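Local coordinates for carboxysome assembly protein CcmN (Synechococcus elongatus, PDB 7D6C), which is required for carboxysome formation, linking CcmM, which itself binds RuBisCO, to the shell protein CcmK2, at residues V82-V87 against L99-I104; S44-A49 against I60-G65; P34-I39 against V52-G57; A73-G78 against A91-S96. All coordinates share one frame; numbering follows the deposited sequence.

Contact 1: V82-V87 against L99-I104; sequences VGQSIV and LVNTSI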
loop_
_atom_site.group_PDB
_atom_site.type_symbol
_atom_site.label_atom_id
_atom_site.label_comp_id
_atom_site.label_asym_id
_atom_site.label_seq_id
_atom_site.Cartn_x
_atom_site.Cartn_y
_atom_site.Cartn_z
ATOM N N VAL F 82 -11.213 2.096 -0.241
ATOM C CA VAL F 82 -12.064 1.789 0.901
ATOM C C VAL F 82 -13.363 2.550 0.740
ATOM O O VAL F 82 -13.340 3.731 0.367
ATOM C CB VAL F 82 -11.406 2.183 2.235
ATOM C CG1 VAL F 82 -12.393 1.971 3.379
ATOM C CG2 VAL F 82 -10.140 1.402 2.453
ATOM N N GLY F 83 -14.491 1.891 1.041
ATOM C CA GLY F 83 -15.779 2.577 1.066
ATOM C C GLY F 83 -16.649 2.157 -0.088
ATOM O O GLY F 83 -16.805 0.946 -0.270
ATOM N N GLN F 84 -17.222 3.086 -0.875
ATOM C CA GLN F 84 -17.831 2.682 -2.140
ATOM C C GLN F 84 -17.278 3.587 -3.228
ATOM O O GLN F 84 -17.242 4.811 -3.063
ATOM C CB GLN F 84 -19.382 2.747 -2.208
ATOM C CG GLN F 84 -20.106 2.149 -1.036
ATOM C CD GLN F 84 -20.788 3.241 -0.241
ATOM O OE1 GLN F 84 -21.420 4.116 -0.856
ATOM N NE2 GLN F 84 -20.425 3.372 1.049
ATOM N N SER F 85 -16.889 2.991 -4.350
ATOM C CA SER F 85 -16.158 3.704 -5.382
ATOM C C SER F 85 -16.504 3.099 -6.737
ATOM O O SER F 85 -16.727 1.886 -6.849
ATOM C CB SER F 85 -14.647 3.621 -5.108
ATOM O OG SER F 85 -13.860 4.160 -6.159
ATOM N N ILE F 86 -16.579 3.945 -7.757
ATOM C CA ILE F 86 -16.697 3.498 -9.132
ATOM C C ILE F 86 -15.540 4.116 -9.879
ATOM O O ILE F 86 -15.439 5.345 -9.963
ATOM C CB ILE F 86 -18.030 3.915 -9.765
ATOM C CG1 ILE F 86 -19.197 3.459 -8.900
ATOM C CG2 ILE F 86 -18.143 3.352 -11.172
ATOM C CD1 ILE F 86 -20.503 3.689 -9.547
ATOM N N VAL F 87 -14.649 3.284 -10.399
ATOM C CA VAL F 87 -13.498 3.776 -11.140
ATOM C C VAL F 87 -13.849 3.692 -12.617
ATOM O O VAL F 87 -14.109 2.599 -13.141
ATOM C CB VAL F 87 -12.222 2.991 -10.802
ATOM C CG1 VAL F 87 -11.017 3.651 -11.460
ATOM C CG2 VAL F 87 -12.039 2.942 -9.303
ATOM N N LEU F 99 -8.267 6.003 -2.542
ATOM C CA LEU F 99 -9.626 6.494 -2.760
ATOM C C LEU F 99 -10.497 6.011 -1.616
ATOM O O LEU F 99 -10.633 4.797 -1.430
ATOM C CB LEU F 99 -10.205 5.988 -4.076
ATOM C CG LEU F 99 -9.462 6.221 -5.380
ATOM C CD1 LEU F 99 -10.156 5.463 -6.508
ATOM C CD2 LEU F 99 -9.425 7.681 -5.697
ATOM N N VAL F 100 -11.099 6.953 -0.875
ATOM C CA VAL F 100 -11.981 6.664 0.270
ATOM C C VAL F 100 -13.348 7.274 0.010
ATOM O O VAL F 100 -13.527 8.489 0.158
ATOM C CB VAL F 100 -11.424 7.200 1.594
ATOM C CG1 VAL F 100 -12.247 6.643 2.728
ATOM C CG2 VAL F 100 -9.963 6.825 1.759
ATOM N N ASN F 101 -14.324 6.428 -0.326
ATOM C CA ASN F 101 -15.679 6.874 -0.664
ATOM C C ASN F 101 -15.647 7.945 -1.762
ATOM O O ASN F 101 -16.401 8.917 -1.725
ATOM C CB ASN F 101 -16.428 7.390 0.576
ATOM C CG ASN F 101 -16.780 6.280 1.585
ATOM O OD1 ASN F 101 -17.304 5.229 1.215
ATOM N ND2 ASN F 101 -16.503 6.530 2.875
ATOM N N THR F 102 -14.752 7.779 -2.743
ATOM C CA THR F 102 -14.638 8.705 -3.867
ATOM C C THR F 102 -14.379 7.933 -5.164
ATOM O O THR F 102 -13.667 6.920 -5.161
ATOM C CB THR F 102 -13.520 9.754 -3.632
ATOM O OG1 THR F 102 -12.395 9.137 -2.997
ATOM C CG2 THR F 102 -13.993 10.898 -2.741
ATOM N N SER F 103 -14.959 8.418 -6.270
ATOM C CA SER F 103 -14.997 7.727 -7.563
ATOM C C SER F 103 -14.190 8.481 -8.621
ATOM O O SER F 103 -13.868 9.658 -8.471
ATOM C CB SER F 103 -16.446 7.568 -8.050
ATOM O OG SER F 103 -17.313 7.087 -7.038
ATOM N N ILE F 104 -13.895 7.813 -9.731
ATOM C CA ILE F 104 -13.062 8.394 -10.781
ATOM C C ILE F 104 -13.822 8.389 -12.105
ATOM O O ILE F 104 -14.320 7.343 -12.555
ATOM C CB ILE F 104 -11.720 7.654 -10.922
ATOM C CG1 ILE F 104 -10.946 7.736 -9.606
ATOM C CG2 ILE F 104 -10.894 8.226 -12.079
ATOM C CD1 ILE F 104 -10.601 9.162 -9.214
#
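With CG beside its backbone N and opposite its carbonyl carbon (chi1 -69°), N101 swings its amide over the corner at G83 and Q84, while S85, its OG turned away from its own N (chi1 173°), reaches back to T102. OD1 of N101 accepts the N-H of Q84 (N to OD1 3.0 Å), the donor lying somewhat out of the amide plane. A CB on G83 would fall on that same oxygen, which together with its backbone angles accounts for glycine at this position. The two amide side chains cross obliquely, their planes 58° apart; NE2 of Q84 turns to the carbonyl of R63 instead. Were N101 an alanine, the Q84 N-H would probably lose its acceptor and the corner a strut. On the S85 side, OG donates to T102 O at 2.9 Å, and OG of S103 takes a weak bond from the N-H of I86. Backbone bonds hold both ends: V82 N to L99 O and N101 N to V82 O, both 3.0 Å, before the corner, I104 N to I86 O at 2.9 Å after it. The pairing keeps one offset as far as S85 with S103 and has slipped by one residue at V87 with I104. V87 and I104 lie side by side, CG1 of V87 4.1 Å from CB of I104. The contact joins two successive coils of a left-handed parallel beta-helix at a corner: strand 80-82 pairs with 98-100, strand 115-117 lies beyond V100 and I104, and strand 66-69 flanks S85 and V87 on the preceding coil.

Contact 2: S44-A49 against I60-G65; sequences SRIEIA and IHARGG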
loop_
_atom_site.group_PDB
_atom_site.type_symbol
_atom_site.label_atom_id
_atom_site.label_comp_id
_atom_site.label_asym_id
_atom_site.label_seq_id
_atom_site.Cartn_x
_atom_site.Cartn_y
_atom_site.Cartn_z
ATOM N N SER F 44 -22.058 -5.674 1.132
ATOM C CA SER F 44 -21.151 -5.058 0.182
ATOM C C SER F 44 -20.609 -6.091 -0.793
ATOM O O SER F 44 -20.538 -7.293 -0.495
ATOM C CB SER F 44 -20.007 -4.359 0.923
ATOM O OG SER F 44 -20.478 -3.169 1.534
ATOM N N ARG F 45 -20.194 -5.586 -1.957
ATOM C CA ARG F 45 -19.624 -6.421 -3.000
ATOM C C ARG F 45 -18.582 -5.630 -3.779
ATOM O O ARG F 45 -18.636 -4.397 -3.856
ATOM C CB ARG F 45 -20.704 -6.914 -3.956
ATOM C CG ARG F 45 -21.427 -5.748 -4.591
ATOM C CD ARG F 45 -22.298 -6.139 -5.752
ATOM N NE ARG F 45 -23.063 -4.963 -6.140
ATOM C CZ ARG F 45 -22.968 -4.372 -7.327
ATOM N NH1 ARG F 45 -22.151 -4.887 -8.252
ATOM N NH2 ARG F 45 -23.693 -3.271 -7.589
ATOM N N ILE F 46 -17.657 -6.363 -4.405
ATOM C CA ILE F 46 -16.669 -5.796 -5.315
ATOM C C ILE F 46 -16.976 -6.303 -6.716
ATOM O O ILE F 46 -17.276 -7.486 -6.899
ATOM C CB ILE F 46 -15.236 -6.176 -4.873
ATOM C CG1 ILE F 46 -14.854 -5.404 -3.607
ATOM C CG2 ILE F 46 -14.206 -5.920 -5.996
ATOM C CD1 ILE F 46 -13.541 -5.858 -2.965
ATOM N N GLU F 47 -16.921 -5.409 -7.697
ATOM C CA GLU F 47 -17.192 -5.736 -9.094
ATOM C C GLU F 47 -16.086 -5.148 -9.958
ATOM O O GLU F 47 -15.847 -3.937 -9.908
ATOM C CB GLU F 47 -18.563 -5.203 -9.532
ATOM C CG GLU F 47 -19.021 -5.566 -10.953
ATOM C CD GLU F 47 -20.376 -4.923 -11.349
ATOM O OE1 GLU F 47 -21.145 -4.500 -10.454
ATOM O OE2 GLU F 47 -20.674 -4.841 -12.564
ATOM N N ILE F 48 -15.421 -6.000 -10.744
ATOM C CA ILE F 48 -14.278 -5.608 -11.567
ATOM C C ILE F 48 -14.567 -6.001 -13.012
ATOM O O ILE F 48 -14.834 -7.167 -13.284
ATOM C CB ILE F 48 -12.976 -6.273 -11.079
ATOM C CG1 ILE F 48 -12.689 -5.905 -9.624
ATOM C CG2 ILE F 48 -11.790 -5.956 -11.974
ATOM C CD1 ILE F 48 -11.856 -6.928 -8.944
ATOM N N ALA F 49 -14.480 -5.054 -13.941
ATOM C CA ALA F 49 -14.939 -5.309 -15.301
ATOM C C ALA F 49 -13.822 -5.908 -16.169
ATOM O O ALA F 49 -12.844 -6.468 -15.665
ATOM C CB ALA F 49 -15.508 -4.017 -15.902
ATOM N N ILE F 60 -8.557 -3.628 -2.022
ATOM C CA ILE F 60 -9.892 -3.136 -2.319
ATOM C C ILE F 60 -10.795 -3.587 -1.186
ATOM O O ILE F 60 -10.970 -4.795 -0.973
ATOM C CB ILE F 60 -10.403 -3.652 -3.673
ATOM C CG1 ILE F 60 -9.307 -3.532 -4.738
ATOM C CG2 ILE F 60 -11.621 -2.881 -4.088
ATOM C CD1 ILE F 60 -9.003 -2.107 -5.176
ATOM N N HIS F 61 -11.356 -2.631 -0.447
ATOM C CA HIS F 61 -12.214 -2.961 0.689
ATOM C C HIS F 61 -13.544 -2.228 0.556
ATOM O O HIS F 61 -13.612 -1.013 0.778
ATOM C CB HIS F 61 -11.531 -2.627 2.007
ATOM C CG HIS F 61 -12.285 -3.108 3.198
ATOM N ND1 HIS F 61 -12.021 -2.669 4.476
ATOM C CD2 HIS F 61 -13.311 -3.984 3.305
ATOM C CE1 HIS F 61 -12.847 -3.259 5.321
ATOM N NE2 HIS F 61 -13.640 -4.062 4.636
ATOM N N ALA F 62 -14.601 -2.965 0.202
ATOM C CA ALA F 62 -15.911 -2.368 -0.040
ATOM C C ALA F 62 -16.675 -2.284 1.268
ATOM O O ALA F 62 -16.726 -3.260 2.026
ATOM C CB ALA F 62 -16.696 -3.168 -1.071
ATOM N N ARG F 63 -17.235 -1.107 1.551
ATOM C CA ARG F 63 -17.948 -0.913 2.809
ATOM C C ARG F 63 -19.150 -0.007 2.589
ATOM O O ARG F 63 -19.011 1.103 2.058
ATOM C CB ARG F 63 -17.039 -0.331 3.901
ATOM C CG ARG F 63 -17.451 -0.783 5.283
ATOM C CD ARG F 63 -16.676 -0.102 6.391
ATOM N NE ARG F 63 -15.237 -0.061 6.176
ATOM C CZ ARG F 63 -14.381 -0.073 7.189
ATOM N NH1 ARG F 63 -13.059 -0.040 6.992
ATOM N NH2 ARG F 63 -14.865 -0.153 8.423
ATOM N N GLY F 64 -20.321 -0.498 3.003
ATOM C CA GLY F 64 -21.573 0.206 2.802
ATOM C C GLY F 64 -22.053 0.253 1.369
ATOM O O GLY F 64 -22.793 1.174 0.997
ATOM N N GLY F 65 -21.652 -0.693 0.551
ATOM C CA GLY F 65 -22.057 -0.616 -0.824
ATOM C C GLY F 65 -21.090 -1.398 -1.700
ATOM O O GLY F 65 -20.586 -2.446 -1.297
#
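OG of S44 receives the N-H of G65 at 2.9 Å, in a nearly straight bond (163° at the hydrogen), and so ties one corner of the chain to the corner one coil further on. The hydroxyl is placed there by chi1 of -74°, which sets OG beside the serine's own backbone N and opposite its carbonyl carbon. A second bond follows, from R45 N to G65 O at 3.2 Å, so that G65 is held through both its N-H and its carbonyl. Without the hydroxyl, as with an alanine here, the N-H of G65 is likely to lose this acceptor and the two corners a tie. Strand 60-63 runs into its corner while strand 45-48 runs out of the one at S44, and the two lie at 129°, on different walls of the parallel beta-helix. Their inward side chains still meet: CD1 of I46 comes to 3.7 Å from CG2 of I60, and CG1 of I46 to 3.9 Å from CB of A62. L38 packs against both isoleucines from strand 37-40. The chemistry divides by position: polar bonds fasten the corner, whereas mainly aliphatic contacts, beside the backbone carbonyls of R45 and I60, join the walls inside.

Contact 3: P34-I39 against V52-G57; sequences PGVLLI and VCIGLG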
loop_
_atom_site.group_PDB
_atom_site.type_symbol
_atom_site.label_atom_id
_atom_site.label_comp_id
_atom_site.label_asym_id
_atom_site.label_seq_id
_atom_site.Cartn_x
_atom_site.Cartn_y
_atom_site.Cartn_z
ATOM N N PRO F 34 -0.347 -10.992 -7.391
ATOM C CA PRO F 34 -0.389 -11.750 -6.131
ATOM C C PRO F 34 -0.350 -10.838 -4.909
ATOM O O PRO F 34 0.322 -9.799 -4.896
ATOM C CB PRO F 34 0.861 -12.630 -6.211
ATOM C CG PRO F 34 1.114 -12.767 -7.659
ATOM C CD PRO F 34 0.742 -11.447 -8.266
ATOM N N GLY F 35 -1.081 -11.234 -3.873
ATOM C CA GLY F 35 -1.092 -10.447 -2.668
ATOM C C GLY F 35 -2.067 -9.299 -2.676
ATOM O O GLY F 35 -2.123 -8.538 -1.693
ATOM N N VAL F 36 -2.847 -9.146 -3.742
ATOM C CA VAL F 36 -3.930 -8.175 -3.691
ATOM C C VAL F 36 -5.067 -8.708 -2.818
ATOM O O VAL F 36 -5.331 -9.917 -2.755
ATOM C CB VAL F 36 -4.387 -7.823 -5.109
ATOM C CG1 VAL F 36 -5.706 -7.071 -5.071
ATOM C CG2 VAL F 36 -3.307 -6.997 -5.777
ATOM N N LEU F 37 -5.713 -7.804 -2.094
ATOM C CA LEU F 37 -6.694 -8.161 -1.083
ATOM C C LEU F 37 -8.015 -7.531 -1.471
ATOM O O LEU F 37 -8.174 -6.309 -1.340
ATOM C CB LEU F 37 -6.240 -7.683 0.290
ATOM C CG LEU F 37 -4.881 -8.251 0.674
ATOM C CD1 LEU F 37 -4.356 -7.600 1.941
ATOM C CD2 LEU F 37 -5.067 -9.746 0.834
ATOM N N LEU F 38 -8.954 -8.363 -1.956
ATOM C CA LEU F 38 -10.327 -7.936 -2.249
ATOM C C LEU F 38 -11.231 -8.339 -1.089
ATOM O O LEU F 38 -11.531 -9.526 -0.911
ATOM C CB LEU F 38 -10.822 -8.556 -3.548
ATOM C CG LEU F 38 -9.813 -8.442 -4.681
ATOM C CD1 LEU F 38 -10.398 -8.935 -5.984
ATOM C CD2 LEU F 38 -9.381 -7.010 -4.817
ATOM N N ILE F 39 -11.665 -7.356 -0.305
ATOM C CA ILE F 39 -12.489 -7.586 0.875
ATOM C C ILE F 39 -13.808 -6.856 0.680
ATOM O O ILE F 39 -13.819 -5.669 0.323
ATOM C CB ILE F 39 -11.775 -7.120 2.156
ATOM C CG1 ILE F 39 -10.519 -7.948 2.363
ATOM C CG2 ILE F 39 -12.659 -7.265 3.382
ATOM C CD1 ILE F 39 -9.347 -7.365 1.692
ATOM N N VAL F 52 -9.322 -5.180 -16.793
ATOM C CA VAL F 52 -8.686 -4.551 -15.649
ATOM C C VAL F 52 -7.416 -5.270 -15.216
ATOM O O VAL F 52 -7.307 -6.501 -15.281
ATOM C CB VAL F 52 -9.711 -4.486 -14.506
ATOM C CG1 VAL F 52 -9.028 -4.189 -13.165
ATOM C CG2 VAL F 52 -10.706 -3.385 -14.818
ATOM N N CYS F 53 -6.454 -4.474 -14.740
ATOM C CA CYS F 53 -5.239 -4.947 -14.090
ATOM C C CYS F 53 -5.137 -4.301 -12.725
ATOM O O CYS F 53 -5.329 -3.087 -12.602
ATOM C CB CYS F 53 -4.018 -4.583 -14.904
ATOM S SG CYS F 53 -4.275 -5.016 -16.591
ATOM N N ILE F 54 -4.817 -5.098 -11.712
ATOM C CA ILE F 54 -4.610 -4.599 -10.361
ATOM C C ILE F 54 -3.208 -4.961 -9.924
ATOM O O ILE F 54 -2.860 -6.146 -9.845
ATOM C CB ILE F 54 -5.636 -5.166 -9.381
ATOM C CG1 ILE F 54 -7.065 -4.955 -9.947
ATOM C CG2 ILE F 54 -5.365 -4.585 -7.966
ATOM C CD1 ILE F 54 -8.128 -5.677 -9.199
ATOM N N GLY F 55 -2.427 -3.939 -9.588
ATOM C CA GLY F 55 -1.030 -4.131 -9.270
ATOM C C GLY F 55 -0.764 -4.650 -7.867
ATOM O O GLY F 55 -1.582 -4.562 -6.946
ATOM N N LEU F 56 0.439 -5.201 -7.742
ATOM C CA LEU F 56 1.002 -5.689 -6.486
ATOM C C LEU F 56 0.582 -4.854 -5.279
ATOM O O LEU F 56 0.578 -3.621 -5.321
ATOM C CB LEU F 56 2.526 -5.675 -6.610
ATOM C CG LEU F 56 3.233 -6.347 -5.460
ATOM C CD1 LEU F 56 2.603 -7.723 -5.274
ATOM C CD2 LEU F 56 4.723 -6.431 -5.754
ATOM N N GLY F 57 0.244 -5.538 -4.189
ATOM C CA GLY F 57 0.003 -4.842 -2.937
ATOM C C GLY F 57 -1.229 -3.961 -2.880
ATOM O O GLY F 57 -1.346 -3.143 -1.961
#
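V36 and G57 bring the two backbones nearest, their CA atoms 5.2 Å apart, yet no hydrogen bond links P34-I39 to V52-G57, and the contact is made by side chains meeting one another and backbone carbonyls. V36 does most of it. With chi1 of 167°, its CG1 lies beside the carbonyl carbon and meets CG2 of I54 at 3.8 Å; its other methyl, CG2, faces the same I54 CG2 at 3.9 Å and lies against the carbonyl oxygen of G55. The I54 branch rests against both methyls, and the two side chains cross at about a right angle. This is the interior of a left-handed parallel beta-helix, the N-terminal part of CcmN: strand 37-40 belongs to one wall, strand 53-54 to another, and V36 with I54 fills the angle between them. L75, one coil on, continues the aliphatic stack beyond I54, and I48 packs on I54. At the outer side of the corner, chi1 of -171° sends CG of L56 away from the backbone N, and the bend at chi2 brings CD1 to the carbonyl of P34. G35 and G57 both have positive phi, conformations that suit glycine. P34 packs on F19 and L56 on G57 of the second subunit, while the carbonyl oxygen of this chain's G57 is hydrogen-bonded by a basic side chain of the other protein's chain.

Contact 4: A73-G78 against A91-S96; sequences ALLAAG and ACLGAS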
loop_
_atom_site.group_PDB
_atom_site.type_symbol
_atom_site.label_atom_id
_atom_site.label_comp_id
_atom_site.label_asym_id
_atom_site.label_seq_id
_atom_site.Cartn_x
_atom_site.Cartn_y
_atom_site.Cartn_z
ATOM N N ALA F 73 -9.820 -0.076 -16.715
ATOM C CA ALA F 73 -9.184 0.664 -15.636
ATOM C C ALA F 73 -7.994 -0.125 -15.144
ATOM O O ALA F 73 -7.980 -1.358 -15.201
ATOM C CB ALA F 73 -10.147 0.924 -14.480
ATOM N N LEU F 74 -6.979 0.602 -14.682
ATOM C CA LEU F 74 -5.703 0.035 -14.279
ATOM C C LEU F 74 -5.291 0.617 -12.937
ATOM O O LEU F 74 -5.413 1.822 -12.708
ATOM C CB LEU F 74 -4.629 0.344 -15.310
ATOM C CG LEU F 74 -4.957 -0.098 -16.719
ATOM C CD1 LEU F 74 -4.116 0.685 -17.676
ATOM C CD2 LEU F 74 -4.703 -1.589 -16.832
ATOM N N LEU F 75 -4.776 -0.234 -12.060
ATOM C CA LEU F 75 -4.341 0.178 -10.737
ATOM C C LEU F 75 -2.877 -0.196 -10.594
ATOM O O LEU F 75 -2.530 -1.380 -10.682
ATOM C CB LEU F 75 -5.175 -0.509 -9.654
ATOM C CG LEU F 75 -6.510 0.067 -9.177
ATOM C CD1 LEU F 75 -7.478 0.237 -10.316
ATOM C CD2 LEU F 75 -7.084 -0.903 -8.175
ATOM N N ALA F 76 -2.019 0.803 -10.379
ATOM C CA ALA F 76 -0.623 0.516 -10.077
ATOM C C ALA F 76 -0.530 -0.154 -8.716
ATOM O O ALA F 76 -1.524 -0.323 -8.009
ATOM C CB ALA F 76 0.217 1.788 -10.106
ATOM N N ALA F 77 0.687 -0.533 -8.340
ATOM C CA ALA F 77 0.891 -1.237 -7.081
ATOM C C ALA F 77 0.391 -0.418 -5.892
ATOM O O ALA F 77 0.423 0.817 -5.899
ATOM C CB ALA F 77 2.373 -1.561 -6.896
ATOM N N GLY F 78 -0.094 -1.122 -4.868
ATOM C CA GLY F 78 -0.468 -0.492 -3.608
ATOM C C GLY F 78 -1.591 0.532 -3.649
ATOM O O GLY F 78 -1.696 1.363 -2.744
ATOM N N ALA F 91 -9.639 4.308 -16.771
ATOM C CA ALA F 91 -8.898 5.111 -15.807
ATOM C C ALA F 91 -7.547 4.471 -15.448
ATOM O O ALA F 91 -7.319 3.277 -15.663
ATOM C CB ALA F 91 -9.742 5.319 -14.546
ATOM N N CYS F 92 -6.653 5.299 -14.883
ATOM C CA CYS F 92 -5.289 4.915 -14.499
ATOM C C CYS F 92 -4.971 5.492 -13.129
ATOM O O CYS F 92 -5.042 6.711 -12.946
ATOM C CB CYS F 92 -4.255 5.441 -15.481
ATOM S SG CYS F 92 -4.518 4.983 -17.131
ATOM N N LEU F 93 -4.565 4.640 -12.188
ATOM C CA LEU F 93 -4.357 5.049 -10.803
ATOM C C LEU F 93 -2.895 4.832 -10.435
ATOM O O LEU F 93 -2.430 3.686 -10.381
ATOM C CB LEU F 93 -5.268 4.266 -9.869
ATOM C CG LEU F 93 -6.770 4.271 -10.137
ATOM C CD1 LEU F 93 -7.473 3.744 -8.891
ATOM C CD2 LEU F 93 -7.233 5.647 -10.471
ATOM N N GLY F 94 -2.182 5.930 -10.162
ATOM C CA GLY F 94 -0.778 5.832 -9.820
ATOM C C GLY F 94 -0.547 4.976 -8.590
ATOM O O GLY F 94 -1.448 4.727 -7.795
ATOM N N ALA F 95 0.692 4.509 -8.453
ATOM C CA ALA F 95 1.101 3.771 -7.264
ATOM C C ALA F 95 0.685 4.490 -5.986
ATOM O O ALA F 95 0.816 5.712 -5.859
ATOM C CB ALA F 95 2.617 3.562 -7.273
ATOM N N SER F 96 0.161 3.712 -5.043
ATOM C CA SER F 96 -0.210 4.195 -3.712
ATOM C C SER F 96 -1.225 5.335 -3.753
ATOM O O SER F 96 -1.260 6.190 -2.861
ATOM C CB SER F 96 1.028 4.592 -2.927
ATOM O OG SER F 96 1.915 3.487 -2.946
#
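L93 leaves its strand with CB 3.7 Å from the carbonyl oxygen of L74, and CG follows, 3.8 Å from that same oxygen and 4.1 Å from CD1 of L75. Because chi1 of -55° keeps CG beside the backbone N, the branch runs alongside L75, both side chains pointing the same way, and its tip CD1 ends 3.8 Å from CD1 of L75. Behind this pair the backbones are bonded in parallel: L74 N to A91 O, L93 N to L74 O, and A76 N to L93 O at 2.9 Å. The segments run 1° apart, as expected of successive coils of a left-handed parallel beta-helix, where equivalent residues stack from coil to coil. L75 over L93 is one such inward stack, continued by I54 on the coil before. On the face carrying L74 and C92, CD1 of L74 lies 4.4 Å from SG of C92. At the following corner the bonding resumes with S96 N to A77 O at 3.0 Å, where G78 and S96 repeat the same turn with positive phi. A76 and A95 meet there through their methyl groups, CB to CB 4.1 Å. The second subunit covers this side, its V82 on L74, its L80 on A76 and its S96 on A95, and a basic side chain of the other protein's chain hydrogen-bonds to the carbonyl oxygen of G78.

From the N terminus, residues 34-39 open contact 3, and 44-49 open contact 2 before 52-57 close the first; 60-65 then close contact 2, so these two cross. The chain repeats the pattern two coils further on: 73-78 open contact 4, 82-87 open contact 1, 91-96 close contact 4 and 99-104 close contact 1. The crossed pairs lie in series, and each contact joins one coil to the next. Contacts 2 and 3 bind different walls across corners; contact 4 pairs one wall with its counterpart on the next coil, and contact 1 does so on both sides of a corner. Probable backbone bonds splice the series, G55 N to L75 O and G83 O to R63 N.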